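Local coordinates for protein azurocidin (Homo sapiens, PDB 1A7S) that kills many Gram-negative bacteria, attracts monocytes and fibroblasts and binds heparin, as a serine protease homolog, at residues 13-18 with 126-131; 28-33 with 93-98; 59-64 with 134-139; 74-79 with 89-94. All blocks are in the same frame, centred on the assembly; numbering follows the deposited sequence.

Contact 1 (13-18 with 126-131). With EOH (ethanol), chain G.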
loop_
_atom_site.group_PDB
_atom_site.type_symbol
_atom_site.label_atom_id
_atom_site.label_comp_id
_atom_site.label_asym_id
_atom_site.label_seq_id
_atom_site.Cartn_x
_atom_site.Cartn_y
_atom_site.Cartn_z
ATOM N N PRO A 13 10.279 -3.079 5.625
ATOM C CA PRO A 13 11.227 -2.116 5.022
ATOM C C PRO A 13 10.907 -1.702 3.580
ATOM O O PRO A 13 11.568 -0.810 3.041
ATOM C CB PRO A 13 12.556 -2.816 5.152
ATOM C CG PRO A 13 12.258 -4.267 5.184
ATOM C CD PRO A 13 10.899 -4.417 5.794
ATOM N N PHE A 14 9.881 -2.256 2.986
ATOM C CA PHE A 14 9.369 -1.887 1.702
ATOM C C PHE A 14 8.349 -0.777 1.768
ATOM O O PHE A 14 7.866 -0.318 0.736
ATOM C CB PHE A 14 8.803 -3.114 0.963
ATOM C CG PHE A 14 7.856 -3.886 1.854
ATOM C CD1 PHE A 14 6.594 -3.451 2.094
ATOM C CD2 PHE A 14 8.303 -5.055 2.524
ATOM C CE1 PHE A 14 5.739 -4.090 2.993
ATOM C CE2 PHE A 14 7.452 -5.681 3.412
ATOM C CZ PHE A 14 6.208 -5.211 3.670
ATOM N N LEU A 15 7.903 -0.391 2.960
ATOM C CA LEU A 15 6.808 0.506 3.098
ATOM C C LEU A 15 7.163 1.945 2.683
ATOM O O LEU A 15 8.246 2.432 3.074
ATOM C CB LEU A 15 6.275 0.582 4.509
ATOM C CG LEU A 15 5.382 -0.424 5.027
ATOM C CD1 LEU A 15 4.915 -0.010 6.430
ATOM C CD2 LEU A 15 4.168 -0.762 4.144
ATOM N N ALA A 16 6.238 2.576 2.018
ATOM C CA ALA A 16 6.368 3.990 1.688
ATOM C C ALA A 16 5.336 4.802 2.437
ATOM O O ALA A 16 4.224 4.351 2.655
ATOM C CB ALA A 16 6.091 4.150 0.176
ATOM N N SER A 17 5.718 6.026 2.755
ATOM C CA SER A 17 4.852 7.096 3.239
ATOM C C SER A 17 4.749 8.112 2.096
ATOM O O SER A 17 5.758 8.609 1.646
ATOM C CB SER A 17 5.421 7.722 4.496
ATOM O OG SER A 17 4.724 8.902 4.827
ATOM N N ILE A 18 3.546 8.374 1.620
ATOM C CA ILE A 18 3.264 9.358 0.570
ATOM C C ILE A 18 2.743 10.613 1.262
ATOM O O ILE A 18 1.797 10.561 2.059
ATOM C CB ILE A 18 2.256 8.807 -0.453
ATOM C CG1 ILE A 18 2.464 7.371 -0.840
ATOM C CG2 ILE A 18 2.293 9.733 -1.649
ATOM C CD1 ILE A 18 3.695 6.889 -1.372
ATOM N N ALA A 126 0.196 -3.358 7.201
ATOM C CA ALA A 126 0.887 -2.399 8.024
ATOM C C ALA A 126 0.709 -0.992 7.447
ATOM O O ALA A 126 0.615 -0.784 6.250
ATOM C CB ALA A 126 2.356 -2.752 8.150
ATOM N N GLY A 127 0.805 0.011 8.319
ATOM C CA GLY A 127 0.703 1.367 7.909
ATOM C C GLY A 127 0.696 2.344 9.046
ATOM O O GLY A 127 0.691 1.938 10.221
ATOM N N TRP A 128 0.665 3.619 8.702
ATOM C CA TRP A 128 0.683 4.717 9.654
ATOM C C TRP A 128 -0.716 5.304 9.852
ATOM O O TRP A 128 -0.859 6.400 10.430
ATOM C CB TRP A 128 1.654 5.784 9.242
ATOM C CG TRP A 128 3.109 5.456 9.352
ATOM C CD1 TRP A 128 3.859 5.643 10.484
ATOM C CD2 TRP A 128 3.992 4.939 8.371
ATOM N NE1 TRP A 128 5.158 5.285 10.244
ATOM C CE2 TRP A 128 5.276 4.848 8.962
ATOM C CE3 TRP A 128 3.829 4.519 7.036
ATOM C CZ2 TRP A 128 6.375 4.362 8.265
ATOM C CZ3 TRP A 128 4.943 4.072 6.347
ATOM C CH2 TRP A 128 6.194 4.011 6.979
ATOM N N GLY A 129 -1.756 4.618 9.374
ATOM C CA GLY A 129 -3.100 5.160 9.458
ATOM C C GLY A 129 -3.653 5.263 10.824
ATOM O O GLY A 129 -3.072 4.836 11.835
ATOM N N SER A 130 -4.845 5.896 10.916
ATOM C CA SER A 130 -5.525 6.073 12.186
ATOM C C SER A 130 -6.107 4.760 12.724
ATOM O O SER A 130 -6.066 3.713 12.073
ATOM C CB SER A 130 -6.693 7.057 11.975
ATOM O OG SER A 130 -7.642 6.501 11.066
ATOM N N GLN A 131 -6.682 4.853 13.898
ATOM C CA GLN A 131 -7.344 3.763 14.629
ATOM C C GLN A 131 -8.845 3.815 14.546
ATOM O O GLN A 131 -9.550 2.896 14.968
ATOM C CB GLN A 131 -6.871 3.560 16.032
ATOM C CG GLN A 131 -5.422 3.069 16.189
ATOM C CD GLN A 131 -4.424 4.015 15.598
ATOM O OE1 GLN A 131 -4.305 5.133 16.084
ATOM N NE2 GLN A 131 -3.760 3.646 14.506
HETATM C C1 EOH G . 2.666 -4.666 4.814
HETATM C C2 EOH G . 2.385 -5.890 5.595
HETATM O O EOH G . 1.621 -3.628 4.737
#

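Contact 2 (28-33 with 93-98). With EOH (ethanol), chain Q.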
loop_
_atom_site.group_PDB
_atom_site.type_symbol
_atom_site.label_atom_id
_atom_site.label_comp_id
_atom_site.label_asym_id
_atom_site.label_seq_id
_atom_site.Cartn_x
_atom_site.Cartn_y
_atom_site.Cartn_z
ATOM N N GLY A 28 2.271 2.973 0.515
ATOM C CA GLY A 28 2.642 2.289 -0.713
ATOM C C GLY A 28 3.739 1.301 -0.418
ATOM O O GLY A 28 4.151 1.134 0.737
ATOM N N ALA A 29 4.272 0.699 -1.448
ATOM C CA ALA A 29 5.364 -0.247 -1.313
ATOM C C ALA A 29 6.363 -0.028 -2.459
ATOM O O ALA A 29 5.958 0.112 -3.621
ATOM C CB ALA A 29 4.847 -1.687 -1.430
ATOM N N LEU A 30 7.637 -0.084 -2.144
ATOM C CA LEU A 30 8.648 -0.096 -3.191
ATOM C C LEU A 30 8.564 -1.457 -3.875
ATOM O O LEU A 30 8.708 -2.488 -3.220
ATOM C CB LEU A 30 10.048 0.088 -2.550
ATOM C CG LEU A 30 11.199 0.288 -3.538
ATOM C CD1 LEU A 30 11.083 1.641 -4.259
ATOM C CD2 LEU A 30 12.530 0.147 -2.876
ATOM N N ILE A 31 8.355 -1.482 -5.205
ATOM C CA ILE A 31 8.245 -2.741 -5.955
ATOM C C ILE A 31 9.309 -2.896 -7.011
ATOM O O ILE A 31 9.377 -3.934 -7.715
ATOM C CB ILE A 31 6.856 -2.933 -6.581
ATOM C CG1 ILE A 31 6.468 -1.799 -7.542
ATOM C CG2 ILE A 31 5.809 -3.089 -5.459
ATOM C CD1 ILE A 31 5.485 -2.206 -8.618
ATOM N N HIS A 32 10.212 -1.945 -7.113
ATOM C CA HIS A 32 11.289 -1.867 -8.096
ATOM C C HIS A 32 12.140 -0.691 -7.622
ATOM O O HIS A 32 11.677 0.184 -6.905
ATOM C CB HIS A 32 10.665 -1.569 -9.483
ATOM C CG HIS A 32 11.638 -1.436 -10.629
ATOM N ND1 HIS A 32 11.915 -2.330 -11.606
ATOM C CD2 HIS A 32 12.339 -0.402 -10.962
ATOM C CE1 HIS A 32 12.829 -1.792 -12.434
ATOM N NE2 HIS A 32 13.076 -0.565 -11.997
ATOM N N ALA A 33 13.442 -0.700 -7.951
ATOM C CA ALA A 33 14.273 0.372 -7.519
ATOM C C ALA A 33 13.765 1.751 -7.816
ATOM O O ALA A 33 14.042 2.719 -7.100
ATOM C CB ALA A 33 15.700 0.199 -8.123
ATOM N N LEU A 93 4.081 4.927 -9.057
ATOM C CA LEU A 93 4.800 6.217 -8.959
ATOM C C LEU A 93 6.260 5.937 -9.348
ATOM O O LEU A 93 6.943 5.165 -8.721
ATOM C CB LEU A 93 4.744 6.705 -7.520
ATOM C CG LEU A 93 3.397 6.822 -6.820
ATOM C CD1 LEU A 93 3.523 7.288 -5.397
ATOM C CD2 LEU A 93 2.447 7.683 -7.619
ATOM N N GLN A 94 6.668 6.630 -10.413
ATOM C CA GLN A 94 8.099 6.538 -10.804
ATOM C C GLN A 94 8.844 7.552 -9.926
ATOM O O GLN A 94 8.484 8.751 -9.971
ATOM C CB GLN A 94 8.297 6.824 -12.255
ATOM C CG GLN A 94 9.739 6.697 -12.706
ATOM C CD GLN A 94 9.998 6.807 -14.154
ATOM O OE1 GLN A 94 9.170 6.310 -14.962
ATOM N NE2 GLN A 94 11.194 7.266 -14.502
ATOM N N LEU A 95 9.812 7.086 -9.224
ATOM C CA LEU A 95 10.649 7.994 -8.362
ATOM C C LEU A 95 11.625 8.739 -9.228
ATOM O O LEU A 95 11.959 8.314 -10.323
ATOM C CB LEU A 95 11.382 7.105 -7.341
ATOM C CG LEU A 95 10.534 6.160 -6.532
ATOM C CD1 LEU A 95 11.418 5.367 -5.567
ATOM C CD2 LEU A 95 9.472 6.851 -5.779
ATOM N N ASP A 96 12.159 9.849 -8.710
ATOM C CA ASP A 96 13.087 10.681 -9.439
ATOM C C ASP A 96 14.419 10.004 -9.722
ATOM O O ASP A 96 15.188 10.469 -10.564
ATOM C CB ASP A 96 13.316 11.986 -8.723
ATOM C CG ASP A 96 13.977 11.932 -7.361
ATOM O OD1 ASP A 96 15.228 11.652 -7.312
ATOM O OD2 ASP A 96 13.372 11.969 -6.324
ATOM N N ARG A 97 14.724 8.960 -8.995
ATOM C CA ARG A 97 16.000 8.223 -9.147
ATOM C C ARG A 97 15.802 6.841 -8.563
ATOM O O ARG A 97 14.792 6.558 -7.874
ATOM C CB ARG A 97 17.113 8.983 -8.448
ATOM C CG ARG A 97 16.930 8.936 -6.895
ATOM C CD ARG A 97 17.857 9.953 -6.206
ATOM N NE ARG A 97 17.801 9.803 -4.736
ATOM C CZ ARG A 97 16.815 10.335 -3.992
ATOM N NH1 ARG A 97 15.899 11.145 -4.485
ATOM N NH2 ARG A 97 16.753 9.995 -2.691
ATOM N N GLU A 98 16.745 5.927 -8.727
ATOM C CA GLU A 98 16.668 4.644 -8.074
ATOM C C GLU A 98 16.907 4.770 -6.576
ATOM O O GLU A 98 17.846 5.410 -6.129
ATOM C CB GLU A 98 17.748 3.662 -8.626
ATOM C CG GLU A 98 17.326 3.234 -10.039
ATOM C CD GLU A 98 18.115 2.136 -10.658
ATOM O OE1 GLU A 98 19.035 1.587 -10.031
ATOM O OE2 GLU A 98 17.856 1.828 -11.849
HETATM C C1 EOH Q . 13.926 7.153 -16.154
HETATM C C2 EOH Q . 14.855 6.090 -16.745
HETATM O O EOH Q . 12.734 7.312 -16.975
#

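Contact 3 (59-64 with 134-139)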
loop_
_atom_site.group_PDB
_atom_site.type_symbol
_atom_site.label_atom_id
_atom_site.label_comp_id
_atom_site.label_asym_id
_atom_site.label_seq_id
_atom_site.Cartn_x
_atom_site.Cartn_y
_atom_site.Cartn_z
ATOM N N ASP A 59 9.346 6.542 12.569
ATOM C CA ASP A 59 8.494 7.550 13.249
ATOM C C ASP A 59 8.310 8.743 12.333
ATOM O O ASP A 59 9.252 9.452 11.972
ATOM C CB ASP A 59 9.277 7.979 14.538
ATOM C CG ASP A 59 8.605 9.035 15.335
ATOM O OD1 ASP A 59 7.527 9.569 14.918
ATOM O OD2 ASP A 59 9.122 9.337 16.438
ATOM N N LEU A 60 7.084 8.959 11.867
ATOM C CA LEU A 60 6.806 9.997 10.944
ATOM C C LEU A 60 7.303 11.378 11.420
ATOM O O LEU A 60 7.591 12.221 10.581
ATOM C CB LEU A 60 5.292 10.122 10.666
ATOM C CG LEU A 60 4.625 9.028 9.896
ATOM C CD1 LEU A 60 3.151 9.229 9.745
ATOM C CD2 LEU A 60 5.298 8.781 8.544
ATOM N N ARG A 61 7.341 11.612 12.713
ATOM C CA ARG A 61 7.702 12.892 13.259
ATOM C C ARG A 61 9.197 13.067 13.474
ATOM O O ARG A 61 9.605 14.170 13.928
ATOM C CB ARG A 61 6.956 13.189 14.561
ATOM C CG ARG A 61 5.444 13.121 14.407
ATOM C CD ARG A 61 4.721 13.407 15.743
ATOM N NE ARG A 61 4.707 14.844 15.993
ATOM C CZ ARG A 61 3.666 15.647 15.804
ATOM N NH1 ARG A 61 2.433 15.189 15.648
ATOM N NH2 ARG A 61 3.862 16.949 15.935
ATOM N N ARG A 62 10.015 12.150 13.049
ATOM C CA ARG A 62 11.480 12.185 13.278
ATOM C C ARG A 62 12.177 12.248 11.937
ATOM O O ARG A 62 11.799 11.649 10.952
ATOM C CB ARG A 62 11.894 10.951 14.077
ATOM C CG ARG A 62 13.254 11.017 14.762
ATOM C CD ARG A 62 13.312 11.905 15.966
ATOM N NE ARG A 62 12.438 11.376 17.018
ATOM C CZ ARG A 62 12.045 12.064 18.082
ATOM N NH1 ARG A 62 12.427 13.313 18.289
ATOM N NH2 ARG A 62 11.158 11.497 18.926
ATOM N N ARG A 63 13.350 12.948 11.914
ATOM C CA ARG A 63 14.071 13.118 10.664
ATOM C C ARG A 63 14.701 11.870 10.119
ATOM O O ARG A 63 14.725 11.631 8.907
ATOM C CB ARG A 63 15.077 14.294 10.756
ATOM C CG ARG A 63 14.403 15.618 10.986
ATOM C CD ARG A 63 15.313 16.719 11.410
ATOM N NE ARG A 63 16.561 16.769 10.622
ATOM C CZ ARG A 63 17.609 17.416 11.157
ATOM N NH1 ARG A 63 17.294 18.317 12.125
ATOM N NH2 ARG A 63 18.834 17.210 10.858
ATOM N N GLU A 64 15.242 11.024 10.980
ATOM C CA GLU A 64 15.802 9.742 10.619
ATOM C C GLU A 64 16.684 9.753 9.393
ATOM O O GLU A 64 16.593 8.937 8.464
ATOM C CB GLU A 64 14.591 8.775 10.397
ATOM C CG GLU A 64 13.709 8.650 11.564
ATOM C CD GLU A 64 12.467 7.811 11.394
ATOM O OE1 GLU A 64 11.934 7.745 10.266
ATOM O OE2 GLU A 64 12.029 7.201 12.436
ATOM N N GLY A 134 -11.657 9.380 11.111
ATOM C CA GLY A 134 -11.494 10.743 11.590
ATOM C C GLY A 134 -10.505 10.915 12.705
ATOM O O GLY A 134 -10.298 12.058 13.176
ATOM N N GLY A 135 -9.810 9.843 13.134
ATOM C CA GLY A 135 -8.827 10.003 14.189
ATOM C C GLY A 135 -7.439 10.323 13.669
ATOM O O GLY A 135 -7.194 10.419 12.473
ATOM N N ARG A 136 -6.531 10.640 14.533
ATOM C CA ARG A 136 -5.177 10.955 14.189
ATOM C C ARG A 136 -4.462 9.758 13.620
ATOM O O ARG A 136 -4.698 8.609 14.023
ATOM C CB ARG A 136 -4.389 11.426 15.469
ATOM C CG ARG A 136 -4.980 12.652 16.095
ATOM C CD ARG A 136 -4.388 12.887 17.525
ATOM N NE ARG A 136 -2.980 13.227 17.380
ATOM C CZ ARG A 136 -2.216 13.538 18.394
ATOM N NH1 ARG A 136 -2.718 13.592 19.602
ATOM N NH2 ARG A 136 -0.977 13.860 18.174
ATOM N N LEU A 137 -3.516 10.020 12.745
ATOM C CA LEU A 137 -2.557 9.035 12.256
ATOM C C LEU A 137 -1.710 8.546 13.430
ATOM O O LEU A 137 -1.612 9.181 14.475
ATOM C CB LEU A 137 -1.642 9.617 11.217
ATOM C CG LEU A 137 -2.205 10.136 9.905
ATOM C CD1 LEU A 137 -1.089 10.773 9.097
ATOM C CD2 LEU A 137 -2.920 9.082 9.116
ATOM N N SER A 138 -1.060 7.399 13.193
ATOM C CA SER A 138 -0.079 6.897 14.130
ATOM C C SER A 138 1.309 7.314 13.672
ATOM O O SER A 138 1.681 7.137 12.501
ATOM C CB SER A 138 -0.154 5.341 14.128
ATOM O OG SER A 138 0.923 4.844 14.907
ATOM N N ARG A 139 2.103 7.886 14.583
ATOM C CA ARG A 139 3.474 8.266 14.185
ATOM C C ARG A 139 4.360 7.077 13.909
ATOM O O ARG A 139 5.293 7.154 13.129
ATOM C CB ARG A 139 4.118 9.213 15.220
ATOM C CG ARG A 139 4.443 8.549 16.566
ATOM C CD ARG A 139 4.815 9.598 17.620
ATOM N NE ARG A 139 6.066 10.248 17.296
ATOM C CZ ARG A 139 6.653 11.197 18.042
ATOM N NH1 ARG A 139 5.919 11.826 18.976
ATOM N NH2 ARG A 139 7.844 11.568 17.803
#

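Contact 4 (74-79 with 89-94). With EOH (ethanol), chain Q.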
loop_
_atom_site.group_PDB
_atom_site.type_symbol
_atom_site.label_atom_id
_atom_site.label_comp_id
_atom_site.label_asym_id
_atom_site.label_seq_id
_atom_site.Cartn_x
_atom_site.Cartn_y
_atom_site.Cartn_z
ATOM N N SER A 74 8.273 11.466 -10.600
ATOM C CA SER A 74 8.534 11.893 -11.984
ATOM C C SER A 74 7.391 11.497 -12.943
ATOM O O SER A 74 7.232 12.126 -14.007
ATOM C CB SER A 74 9.825 11.281 -12.440
ATOM O OG SER A 74 10.935 11.684 -11.698
ATOM N N SER A 75 6.589 10.534 -12.584
ATOM C CA SER A 75 5.450 10.144 -13.438
ATOM C C SER A 75 4.544 9.209 -12.683
ATOM O O SER A 75 4.980 8.543 -11.734
ATOM C CB SER A 75 6.042 9.434 -14.694
ATOM O OG SER A 75 6.094 8.119 -14.611
ATOM N N MET A 76 3.281 9.181 -13.052
ATOM C CA MET A 76 2.290 8.279 -12.433
ATOM C C MET A 76 1.615 7.499 -13.542
ATOM O O MET A 76 1.310 8.062 -14.588
ATOM C CB MET A 76 1.186 9.187 -11.761
ATOM C CG MET A 76 1.807 9.996 -10.559
ATOM S SD MET A 76 0.486 10.634 -9.550
ATOM C CE MET A 76 1.766 12.739 -9.231
ATOM N N SER A 77 1.327 6.228 -13.232
ATOM C CA SER A 77 0.711 5.378 -14.241
ATOM C C SER A 77 -0.474 4.619 -13.562
ATOM O O SER A 77 -0.312 4.120 -12.463
ATOM C CB SER A 77 1.707 4.300 -14.717
ATOM O OG SER A 77 2.845 4.930 -15.330
ATOM N N GLU A 78 -1.564 4.543 -14.284
ATOM C CA GLU A 78 -2.741 3.745 -13.886
ATOM C C GLU A 78 -3.313 3.030 -15.099
ATOM O O GLU A 78 -2.949 3.352 -16.228
ATOM C CB GLU A 78 -3.769 4.600 -13.199
ATOM C CG GLU A 78 -4.159 5.865 -13.910
ATOM C CD GLU A 78 -5.227 5.713 -14.958
ATOM O OE1 GLU A 78 -6.207 4.938 -14.829
ATOM O OE2 GLU A 78 -5.058 6.331 -16.022
ATOM N N ASN A 79 -4.141 2.038 -14.855
ATOM C CA ASN A 79 -4.712 1.150 -15.821
ATOM C C ASN A 79 -6.222 1.115 -15.712
ATOM O O ASN A 79 -6.784 0.208 -15.144
ATOM C CB ASN A 79 -4.114 -0.279 -15.609
ATOM C CG ASN A 79 -4.563 -1.237 -16.704
ATOM O OD1 ASN A 79 -4.915 -0.822 -17.831
ATOM N ND2 ASN A 79 -4.576 -2.497 -16.355
ATOM N N ASP A 89 -7.998 0.132 -8.733
ATOM C CA ASP A 89 -7.447 1.124 -7.813
ATOM C C ASP A 89 -5.979 0.871 -7.555
ATOM O O ASP A 89 -5.567 0.322 -6.551
ATOM C CB ASP A 89 -8.254 1.167 -6.527
ATOM C CG ASP A 89 -7.852 2.369 -5.652
ATOM O OD1 ASP A 89 -7.025 3.173 -6.149
ATOM O OD2 ASP A 89 -8.396 2.493 -4.564
ATOM N N LEU A 90 -5.168 1.315 -8.509
ATOM C CA LEU A 90 -3.766 0.943 -8.572
ATOM C C LEU A 90 -3.012 2.064 -9.312
ATOM O O LEU A 90 -3.407 2.512 -10.379
ATOM C CB LEU A 90 -3.579 -0.364 -9.252
ATOM C CG LEU A 90 -2.092 -0.851 -9.485
ATOM C CD1 LEU A 90 -1.570 -1.195 -8.193
ATOM C CD2 LEU A 90 -2.130 -2.022 -10.477
ATOM N N MET A 91 -1.923 2.520 -8.693
ATOM C CA MET A 91 -1.110 3.565 -9.284
ATOM C C MET A 91 0.340 3.233 -9.076
ATOM O O MET A 91 0.689 2.830 -7.953
ATOM C CB MET A 91 -1.470 4.922 -8.694
ATOM C CG MET A 91 -0.678 6.061 -9.394
ATOM S SD MET A 91 -1.362 7.578 -9.205
ATOM C CE MET A 91 -2.933 7.565 -10.034
ATOM N N LEU A 92 1.162 3.425 -10.069
ATOM C CA LEU A 92 2.598 3.294 -9.948
ATOM C C LEU A 92 3.216 4.689 -10.021
ATOM O O LEU A 92 2.932 5.441 -10.942
ATOM C CB LEU A 92 3.163 2.397 -11.076
ATOM C CG LEU A 92 2.576 0.991 -11.091
ATOM C CD1 LEU A 92 3.361 0.131 -12.129
ATOM C CD2 LEU A 92 2.554 0.295 -9.784
ATOM N N LEU A 93 4.081 4.927 -9.057
ATOM C CA LEU A 93 4.800 6.217 -8.959
ATOM C C LEU A 93 6.260 5.937 -9.348
ATOM O O LEU A 93 6.943 5.165 -8.721
ATOM C CB LEU A 93 4.744 6.705 -7.520
ATOM C CG LEU A 93 3.397 6.822 -6.820
ATOM C CD1 LEU A 93 3.523 7.288 -5.397
ATOM C CD2 LEU A 93 2.447 7.683 -7.619
ATOM N N GLN A 94 6.668 6.630 -10.413
ATOM C CA GLN A 94 8.099 6.538 -10.804
ATOM C C GLN A 94 8.844 7.552 -9.926
ATOM O O GLN A 94 8.484 8.751 -9.971
ATOM C CB GLN A 94 8.297 6.824 -12.255
ATOM C CG GLN A 94 9.739 6.697 -12.706
ATOM C CD GLN A 94 9.998 6.807 -14.154
ATOM O OE1 GLN A 94 9.170 6.310 -14.962
ATOM N NE2 GLN A 94 11.194 7.266 -14.502
HETATM C C1 EOH Q . 13.926 7.153 -16.154
HETATM C C2 EOH Q . 14.855 6.090 -16.745
HETATM O O EOH Q . 12.734 7.312 -16.975
HETATM O O HOH W 1 4.689 5.404 -13.390
HETATM O O HOH W 2 -5.041 1.356 -12.278
#

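Contact 1 (13-18 with 126-131)
Leu15 and Trp128 reach each other because each sets CG beside its backbone N and opposite the carbonyl carbon, with chi1 -80° in the leucine and -71° in the tryptophan. The side chains lie alongside, running opposite ways, and Leu15 CD1 comes to 4.1 Å from Trp128 CZ3 at a slant to the ring. The same methyl also meets Ala126, its CD1 lying 4.1 Å from Ala126 CB, so this methyl touches both partners. The far corner of the indole pushes on to the backbone: Trp128 CZ3 sits 3.8 Å from Ala16 O, which lies at the ring edge close to its plane. Ser17 adds its CB to this corner, while its OG turns elsewhere, to His24 ND1 and Gln19 OE1. The segment 13-18 starts a strand of the N-terminal barrel, and 126-131 leaves strand 122-127 of the second sheet, so these residues fill the seam between the two beta barrels of the chymotrypsin-like fold. The indole NE1 is hydrogen-bonded to Tyr58 O, which ties the polar edge of Trp128 to the loop after strand 51-55. At the Ala126 end an ethanol, probably from the crystallisation liquor, enters the seam. Its O takes a hydrogen bond of 2.9 Å from Ala126 N, at an N-H...O angle of 149°, and is also hydrogen-bonded to Pro178 O. Its C1 lies in the plane of the Phe14 ring, at the edge, 3.6 Å from CE1 of Phe14.

Contact 2 (28-33 with 93-98)
Glu98 holds its carboxylate against Ala33, with Glu98 CD 4.0 Å from Ala33 CB. The guanidinium of Arg97 has Asp96 OD1 at its edge, in its plane: NH1 of Arg97 is 2.9 Å from OD1 of Asp96, which takes the salt bridge on its syn lone pair. The amide of Gln94 is used at both ends, NE2 donating to the O of an ethanol 2.9 Å away and OE1 accepting from Gly221 N. All this belongs to the N-terminal barrel of the trypsin fold, where strands 23-32 and 91-95 flank strand 35-38 without pairing directly. Strand 23-32 closes with a classic beta bulge, Ile31 and His32 both facing Phe35, just before Ala33 meets the loop after strand 91-95. The whole segment 28-33 lies within residues 20-44, which carry antibiotic activity. Deeper in, Leu30 swings CG opposite its backbone N (chi1 -172°), and its CD1 reaches CD1 of Leu95 at 4.0 Å. The two leucines cross at about a right angle, with Val53 and Leu55 of strand 51-55 packed against them. Glu98 OE2 forms a salt bridge with Arg34. Close by, CG of Glu98 lies 3.9 Å from Ala33 CB, and the CA-H of Glu98 makes a bent contact with Ala33 O, CA and O 3.4 Å apart.

Contact 3 (59-64 with 134-139)
Arg139 wraps along the carboxylate of Asp59. Its chi1 of 69° wedges CG between the backbone N and the carbonyl carbon, which keeps the start of the chain low over the aspartate: CB of Arg139 is already 3.4 Å from Asp59 OD1. CG and CD pass the same oxygen, and a bend at chi3 then lets the guanidinium grip side-on. NE of Arg139 gives an almost straight bond (174°) to Asp59 OD1 at 2.9 Å, and NH2 of Arg139 reaches Asp59 OD2 at the same 2.9 Å, although the two planes are turned 52° apart. Over one face of the guanidinium, above its centre, lies Arg61 CD, 3.7 Å from Arg139 CZ. NH2 of Arg139 also nears Arg62 NH2 at 3.5 Å, two donors drawn to one carboxylate, with Arg62 at a long salt-bridge distance from it. Asp59 is itself held in an Asx turn, Arg61 N meeting its OD1 at 3.0 Å from the opposite face of the carboxylate plane to Arg139 NE, within a type I turn from Asp59 to Arg62. The backbones join as well, Leu60 N donating to Arg139 O at 2.8 Å. The cluster of arginines probably adds to the protein's basic surface. The contact joins the loop between strands 51-55 and 69-77 to the loop between strands 122-127 and 142-148, with Leu60 resting on Trp128 and on His24 of strand 23-32.

Contact 4 (74-79 with 89-94)
Two consecutive antiparallel strands of the N-terminal barrel, 69-77 and 91-95, run side by side here, their short segments 4.7 Å apart with 168° between their N-to-C directions. Ser77 and Leu92 form a regular hydrogen-bonded pair, both Ser77 N to Leu92 O and Leu92 N to Ser77 O measuring 2.9 Å. Next comes the non-hydrogen-bonded pair of Met76 with Leu93, where Met76 CA leans a C-H toward Leu92 O. Farther along, Gln94 N donates to Ser75 O and Ser74 N to Gln94 O, while Ser75 N is buried without a partner. Met76 and Met91 turn their thioethers toward each other, but both are modelled in two conformers and that touch is doubtful. On the face of Ser75, Ser77, Leu92 and Gln94, the C-terminal helix 210-218 packs Val216 on Ser77 and Leu92. Just before strand 91-95, Asp89 occupies the position of the triad aspartate in active relatives and is hydrogen-bonded to Ser41 and Ser190. A water bridges Asn79 N and Leu90 O. Another sits 2.7 Å from Ser77 OG and donates to Leu92 O at 3.0 Å, with Ser75 OG a longer 3.3 Å from the same water O.

From the N terminus, segment 13-18 opens the longest loop, closed at 126-131 by contact 1. Contact 2 opens next, at 28-33, and closes at 93-98 inside it. Segment 59-64 then begins contact 3, which ends at 134-139, beyond both, and so crosses contacts 1 and 2. Contact 4, 74-79 with 89-94, is the shortest loop and is nested within contacts 1 and 3. It shares Leu93 and Gln94 with contact 2. Contacts 2 and 4 lie within the N-terminal barrel, whereas contact 1 joins the barrel to the end of strand 122-127 and contact 3 joins a barrel loop to the loop before strand 142-148; these two meet where Trp128 O is probably hydrogen-bonded to Ser138 N.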